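Trehalose-6-phosphate phosphatase (Cryptococcus neoformans, PDB 5DX9) belongs to the HAD superfamily, pairing a Rossmann-like core that binds a magnesium ion with a smaller cap domain, and holds alpha-D-glucopyranose and 6-O-phosphono-alpha-D-glucopyranose. Local coordinates at residues S86-S91 against V134-I139; D218-L223 against V270-V275. All blocks are in the same frame, centred on the assembly; numbering follows the deposited sequence.

Interaction 1 (S86-S91 against V134-I139). With G6P (6-O-phosphono-alpha-D-glucopyranose), chain B.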
loop_
_atom_site.group_PDB
_atom_site.type_symbol
_atom_site.label_atom_id
_atom_site.label_comp_id
_atom_site.label_asym_id
_atom_site.label_seq_id
_atom_site.Cartn_x
_atom_site.Cartn_y
_atom_site.Cartn_z
ATOM N N SER A 86 -3.156 -6.010 3.835
ATOM C CA SER A 86 -3.005 -6.317 2.421
ATOM C C SER A 86 -1.532 -6.587 2.127
ATOM O O SER A 86 -0.667 -5.774 2.454
ATOM C CB SER A 86 -3.537 -5.177 1.555
ATOM O OG SER A 86 -3.560 -5.542 0.186
ATOM N N ALA A 87 -1.249 -7.737 1.526
ATOM C CA ALA A 87 0.130 -8.173 1.349
ATOM C C ALA A 87 0.498 -8.343 -0.116
ATOM O O ALA A 87 -0.358 -8.614 -0.958
ATOM C CB ALA A 87 0.371 -9.473 2.103
ATOM N N GLU A 88 1.785 -8.175 -0.402
ATOM C CA GLU A 88 2.338 -8.403 -1.733
ATOM C C GLU A 88 1.644 -7.558 -2.797
ATOM O O GLU A 88 1.272 -8.055 -3.861
ATOM C CB GLU A 88 2.261 -9.892 -2.084
ATOM C CG GLU A 88 2.871 -10.785 -1.006
ATOM C CD GLU A 88 3.219 -12.177 -1.499
ATOM O OE1 GLU A 88 3.577 -12.322 -2.685
ATOM O OE2 GLU A 88 3.139 -13.126 -0.692
ATOM N N HIS A 89 1.469 -6.276 -2.486
ATOM C CA HIS A 89 0.979 -5.293 -3.447
ATOM C C HIS A 89 -0.452 -5.551 -3.898
ATOM O O HIS A 89 -0.800 -5.316 -5.054
ATOM C CB HIS A 89 1.910 -5.244 -4.661
ATOM C CG HIS A 89 3.316 -4.869 -4.315
ATOM N ND1 HIS A 89 3.722 -3.562 -4.165
ATOM C CD2 HIS A 89 4.409 -5.633 -4.073
ATOM C CE1 HIS A 89 5.007 -3.534 -3.850
ATOM N NE2 HIS A 89 5.446 -4.779 -3.790
ATOM N N GLY A 90 -1.284 -6.027 -2.979
ATOM C CA GLY A 90 -2.695 -6.204 -3.264
ATOM C C GLY A 90 -3.033 -7.534 -3.906
ATOM O O GLY A 90 -4.104 -7.693 -4.495
ATOM N N SER A 91 -2.120 -8.493 -3.796
ATOM C CA SER A 91 -2.382 -9.842 -4.281
ATOM C C SER A 91 -3.054 -10.666 -3.183
ATOM O O SER A 91 -3.607 -11.735 -3.442
ATOM C CB SER A 91 -1.088 -10.510 -4.745
ATOM O OG SER A 91 -0.191 -10.669 -3.665
ATOM N N VAL A 134 11.623 -14.895 -2.109
ATOM C CA VAL A 134 10.510 -15.543 -2.785
ATOM C C VAL A 134 9.277 -15.500 -1.892
ATOM O O VAL A 134 9.267 -16.066 -0.800
ATOM C CB VAL A 134 10.837 -17.000 -3.154
ATOM C CG1 VAL A 134 9.633 -17.667 -3.799
ATOM C CG2 VAL A 134 12.041 -17.050 -4.083
ATOM N N LYS A 135 8.247 -14.803 -2.351
ATOM C CA LYS A 135 7.002 -14.716 -1.606
ATOM C C LYS A 135 5.938 -15.536 -2.322
ATOM O O LYS A 135 6.247 -16.278 -3.252
ATOM C CB LYS A 135 6.575 -13.254 -1.437
ATOM C CG LYS A 135 7.474 -12.468 -0.484
ATOM C CD LYS A 135 7.180 -10.971 -0.498
ATOM C CE LYS A 135 7.767 -10.313 -1.733
ATOM N NZ LYS A 135 7.675 -8.830 -1.689
ATOM N N LYS A 136 4.689 -15.409 -1.894
ATOM C CA LYS A 136 3.641 -16.275 -2.417
ATOM C C LYS A 136 3.198 -15.894 -3.827
ATOM O O LYS A 136 2.882 -16.768 -4.631
ATOM C CB LYS A 136 2.441 -16.277 -1.468
ATOM C CG LYS A 136 2.786 -16.773 -0.070
ATOM C CD LYS A 136 1.548 -17.127 0.742
ATOM C CE LYS A 136 1.937 -17.677 2.110
ATOM N NZ LYS A 136 0.752 -18.050 2.937
ATOM N N ALA A 137 3.182 -14.601 -4.135
ATOM C CA ALA A 137 2.757 -14.148 -5.456
ATOM C C ALA A 137 3.712 -13.107 -6.044
ATOM O O ALA A 137 3.427 -12.508 -7.080
ATOM C CB ALA A 137 1.342 -13.587 -5.392
ATOM N N SER A 138 4.841 -12.896 -5.379
ATOM C CA SER A 138 5.839 -11.942 -5.850
ATOM C C SER A 138 7.237 -12.363 -5.421
ATOM O O SER A 138 7.397 -13.164 -4.506
ATOM C CB SER A 138 5.530 -10.536 -5.329
ATOM O OG SER A 138 5.510 -10.508 -3.910
ATOM N N ILE A 139 8.249 -11.812 -6.080
ATOM C CA ILE A 139 9.627 -12.122 -5.733
ATOM C C ILE A 139 10.482 -10.862 -5.697
ATOM O O ILE A 139 10.445 -10.045 -6.617
ATOM C CB ILE A 139 10.252 -13.120 -6.725
ATOM C CG1 ILE A 139 9.348 -14.341 -6.910
ATOM C CG2 ILE A 139 11.647 -13.521 -6.257
ATOM C CD1 ILE A 139 9.780 -15.260 -8.041
HETATM C C1 G6P B . 10.598 -4.512 1.831
HETATM C C2 G6P B . 10.293 -5.991 1.631
HETATM C C3 G6P B . 10.162 -6.341 0.161
HETATM C C4 G6P B . 9.059 -5.521 -0.475
HETATM C C5 G6P B . 9.063 -4.025 -0.106
HETATM C C6 G6P B . 7.634 -3.455 -0.027
HETATM O O1 G6P B . 11.911 -4.158 1.392
HETATM O O2 G6P B . 11.325 -6.766 2.238
HETATM O O3 G6P B . 9.798 -7.720 0.009
HETATM O O4 G6P B . 9.222 -5.723 -1.886
HETATM O O5 G6P B . 9.625 -3.699 1.175
HETATM O O6 G6P B . 7.299 -3.057 1.326
HETATM P P G6P B . 6.190 -1.902 1.622
HETATM O O1P G6P B . 5.419 -2.113 3.018
HETATM O O2P G6P B . 6.876 -0.591 1.681
HETATM O O3P G6P B . 5.153 -1.930 0.392
#

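Interaction 2 (D218-L223 against V270-V275)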
loop_
_atom_site.group_PDB
_atom_site.type_symbol
_atom_site.label_atom_id
_atom_site.label_comp_id
_atom_site.label_asym_id
_atom_site.label_seq_id
_atom_site.Cartn_x
_atom_site.Cartn_y
_atom_site.Cartn_z
ATOM N N ASP A 218 0.236 4.413 -6.778
ATOM C CA ASP A 218 -0.987 3.767 -7.250
ATOM C C ASP A 218 -2.138 4.098 -6.306
ATOM O O ASP A 218 -3.266 4.333 -6.739
ATOM C CB ASP A 218 -0.813 2.248 -7.354
ATOM C CG ASP A 218 0.010 1.831 -8.559
ATOM O OD1 ASP A 218 0.012 2.562 -9.572
ATOM O OD2 ASP A 218 0.655 0.759 -8.489
HETATM N N MSE A 219 -1.837 4.106 -5.012
HETATM C CA MSE A 219 -2.803 4.494 -3.995
HETATM C C MSE A 219 -3.220 5.950 -4.161
HETATM O O MSE A 219 -4.406 6.272 -4.121
HETATM C CB MSE A 219 -2.224 4.272 -2.598
HETATM C CG MSE A 219 -1.851 2.832 -2.314
HETATM SE SE MSE A 219 -1.793 2.448 -0.410
HETATM C CE MSE A 219 -0.252 3.535 0.094
ATOM N N PHE A 220 -2.240 6.828 -4.351
ATOM C CA PHE A 220 -2.509 8.254 -4.486
ATOM C C PHE A 220 -3.359 8.536 -5.721
ATOM O O PHE A 220 -4.269 9.366 -5.678
ATOM C CB PHE A 220 -1.201 9.043 -4.549
ATOM C CG PHE A 220 -0.295 8.810 -3.368
ATOM C CD1 PHE A 220 -0.816 8.397 -2.151
ATOM C CD2 PHE A 220 1.074 8.995 -3.478
ATOM C CE1 PHE A 220 0.010 8.178 -1.066
ATOM C CE2 PHE A 220 1.907 8.774 -2.396
ATOM C CZ PHE A 220 1.376 8.366 -1.190
ATOM N N ARG A 221 -3.066 7.834 -6.816
ATOM C CA ARG A 221 -3.818 8.007 -8.050
ATOM C C ARG A 221 -5.266 7.569 -7.887
ATOM O O ARG A 221 -6.182 8.248 -8.347
ATOM C CB ARG A 221 -3.174 7.234 -9.204
ATOM C CG ARG A 221 -3.955 7.344 -10.514
ATOM C CD ARG A 221 -3.095 7.022 -11.726
ATOM N NE ARG A 221 -2.493 5.701 -11.615
ATOM C CZ ARG A 221 -1.187 5.475 -11.534
ATOM N NH1 ARG A 221 -0.327 6.483 -11.570
ATOM N NH2 ARG A 221 -0.742 4.232 -11.429
ATOM N N ALA A 222 -5.468 6.429 -7.235
ATOM C CA ALA A 222 -6.811 5.913 -7.018
ATOM C C ALA A 222 -7.621 6.892 -6.175
ATOM O O ALA A 222 -8.828 7.039 -6.370
ATOM C CB ALA A 222 -6.761 4.545 -6.353
ATOM N N LEU A 223 -6.949 7.570 -5.249
ATOM C CA LEU A 223 -7.611 8.533 -4.372
ATOM C C LEU A 223 -7.960 9.827 -5.091
ATOM O O LEU A 223 -8.638 10.688 -4.530
ATOM C CB LEU A 223 -6.735 8.843 -3.160
ATOM C CG LEU A 223 -6.684 7.743 -2.103
ATOM C CD1 LEU A 223 -5.757 8.130 -0.957
ATOM C CD2 LEU A 223 -8.088 7.453 -1.600
ATOM N N VAL A 270 -9.906 13.874 1.648
ATOM C CA VAL A 270 -8.847 12.910 1.338
ATOM C C VAL A 270 -7.473 13.488 1.662
ATOM O O VAL A 270 -7.073 14.519 1.117
ATOM C CB VAL A 270 -8.872 12.482 -0.148
ATOM C CG1 VAL A 270 -7.726 11.514 -0.450
ATOM C CG2 VAL A 270 -10.211 11.859 -0.505
ATOM N N PHE A 271 -6.757 12.818 2.558
ATOM C CA PHE A 271 -5.417 13.247 2.931
ATOM C C PHE A 271 -4.360 12.253 2.450
ATOM O O PHE A 271 -3.865 11.428 3.221
ATOM C CB PHE A 271 -5.327 13.441 4.443
ATOM C CG PHE A 271 -6.133 14.606 4.948
ATOM C CD1 PHE A 271 -5.521 15.818 5.228
ATOM C CD2 PHE A 271 -7.502 14.496 5.124
ATOM C CE1 PHE A 271 -6.259 16.894 5.687
ATOM C CE2 PHE A 271 -8.248 15.573 5.580
ATOM C CZ PHE A 271 -7.624 16.773 5.860
ATOM N N ALA A 272 -4.020 12.342 1.167
ATOM C CA ALA A 272 -3.006 11.474 0.581
ATOM C C ALA A 272 -1.617 12.017 0.878
ATOM O O ALA A 272 -1.255 13.109 0.435
ATOM C CB ALA A 272 -3.220 11.336 -0.918
ATOM N N THR A 273 -0.840 11.242 1.626
ATOM C CA THR A 273 0.443 11.705 2.125
ATOM C C THR A 273 1.590 10.796 1.692
ATOM O O THR A 273 1.612 9.604 2.004
ATOM C CB THR A 273 0.429 11.806 3.666
ATOM O OG1 THR A 273 -0.684 12.610 4.081
ATOM C CG2 THR A 273 1.710 12.431 4.172
ATOM N N THR A 274 2.542 11.364 0.963
ATOM C CA THR A 274 3.757 10.639 0.636
ATOM C C THR A 274 4.799 10.888 1.713
ATOM O O THR A 274 4.778 11.923 2.376
ATOM C CB THR A 274 4.332 11.052 -0.734
ATOM O OG1 THR A 274 5.380 10.143 -1.103
ATOM C CG2 THR A 274 4.886 12.477 -0.687
ATOM N N VAL A 275 5.700 9.928 1.899
ATOM C CA VAL A 275 6.845 10.133 2.777
ATOM C C VAL A 275 8.068 10.472 1.930
ATOM O O VAL A 275 8.476 9.698 1.061
ATOM C CB VAL A 275 7.138 8.900 3.652
ATOM C CG1 VAL A 275 8.292 9.194 4.598
ATOM C CG2 VAL A 275 5.901 8.498 4.436
#

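Interaction 1 (S86-S91 against V134-I139)
The carboxylate of Glu88 is bound by three donors of the 134-139 turn. Ala137 N gives a hydrogen bond to Glu88 OE1 at 2.7 Å, on the syn side, 24° out of the carboxylate plane. Ser138 OG donates to the same Glu88 OE1 at 2.9 Å, but from the opposite face of that plane. Lys136 N takes the other oxygen, Glu88 OE2, at 3.0 Å, also on the syn side. Two consecutive backbone N-H groups thus fix the rotation of the carboxylate, and buried OE1 gains two bonds. The Glu88 chain runs extended beyond CG (chi2 -161°), which carries its acid across to the turn. Lys135 CB lies 3.4 Å from Glu88 OE1.

The turn links strands 131-134 and 139-142 as a beta hairpin of the antiparallel cap sheet. The backbone hydrogen bond from Lys135 N to Ser138 O, 2.8 Å, closes it. Glu88 follows core strand 84-87, so the contact joins core to cap.

Further out, Ser91 OG bonds to Glu88 O at 3.0 Å, with the donor above the carbonyl plane. Ala137 CB packs 3.7 Å from Ser91 OG and also touches Phe92. Lys135 runs past Glu88 in the opposite direction and bends at chi3 (-77°). Lys135 NZ gives a hydrogen bond to O3 of 6-O-phosphono-alpha-D-glucopyranose at 2.9 Å and a salt bridge to Glu182, which also accepts a hydrogen bond from His89.

Interaction 2 (D218-L223 against V270-V275)
Phe220 and Leu223 of helix 217-225 pack on strand 270-275, with Ala272 between them. Ala272 CB lies 4.0 Å from Phe220 CD1 and 4.1 Å from Leu223 CD1, so one methyl serves both side chains. Leu223 CB also meets Val270 CG1 at 3.9 Å. Val270 CG1 stands anti to the backbone N (chi1 178°), which places this branch against the leucine. The Phe220 ring reaches farther along the strand. Phe220 CZ comes to 3.4 Å from Thr273 O, and Phe220 CE2 to 3.7 Å from Thr274 CB. The ring meets these groups obliquely, and the Phe220 and Thr274 side chains cross at about a right angle.

This is helix-on-sheet packing in the alpha/beta core of a HAD-type fold. The helix follows strand 206-211, the parallel neighbour of 270-275. The axes of the two segments come within 9.0 Å, and their directions differ by 160°, so they run nearly antiparallel. No hydrogen bond crosses between the segments. Thr274 OG1 instead accepts a hydrogen bond from Lys280.

Val270, at the start of the strand, is partly open to solvent. The outer side of the helix is looser. Arg221 is exposed and does not touch the strand. Arg221 NH2 forms a salt bridge with Asp218 OD1 at 2.6 Å, one turn back on the helix, and Asp218 is partly exposed.

From the N terminus, the chain lays down strands 21-25 and 60-65 before interaction 1 opens at the end of strand 84-87. Strands 92-94 and 102-103, then helix 112-125, intervene before strand 131-134 leads into the second segment. Interaction 1 closes a loop of 42 residues between core sheet and cap sheet. The chain completes the cap sheet, then returns with strand 206-211. Interaction 2 opens on the next helix. It closes across 46 intervening residues at strand 270-275, wholly within the core. The two loops are in series, neither nested nor crossed. The centres of interactions 1 and 2 are about 21 Å apart. Both reach the same mixed sheet, on opposite sides of strand 21-25 in the strand order.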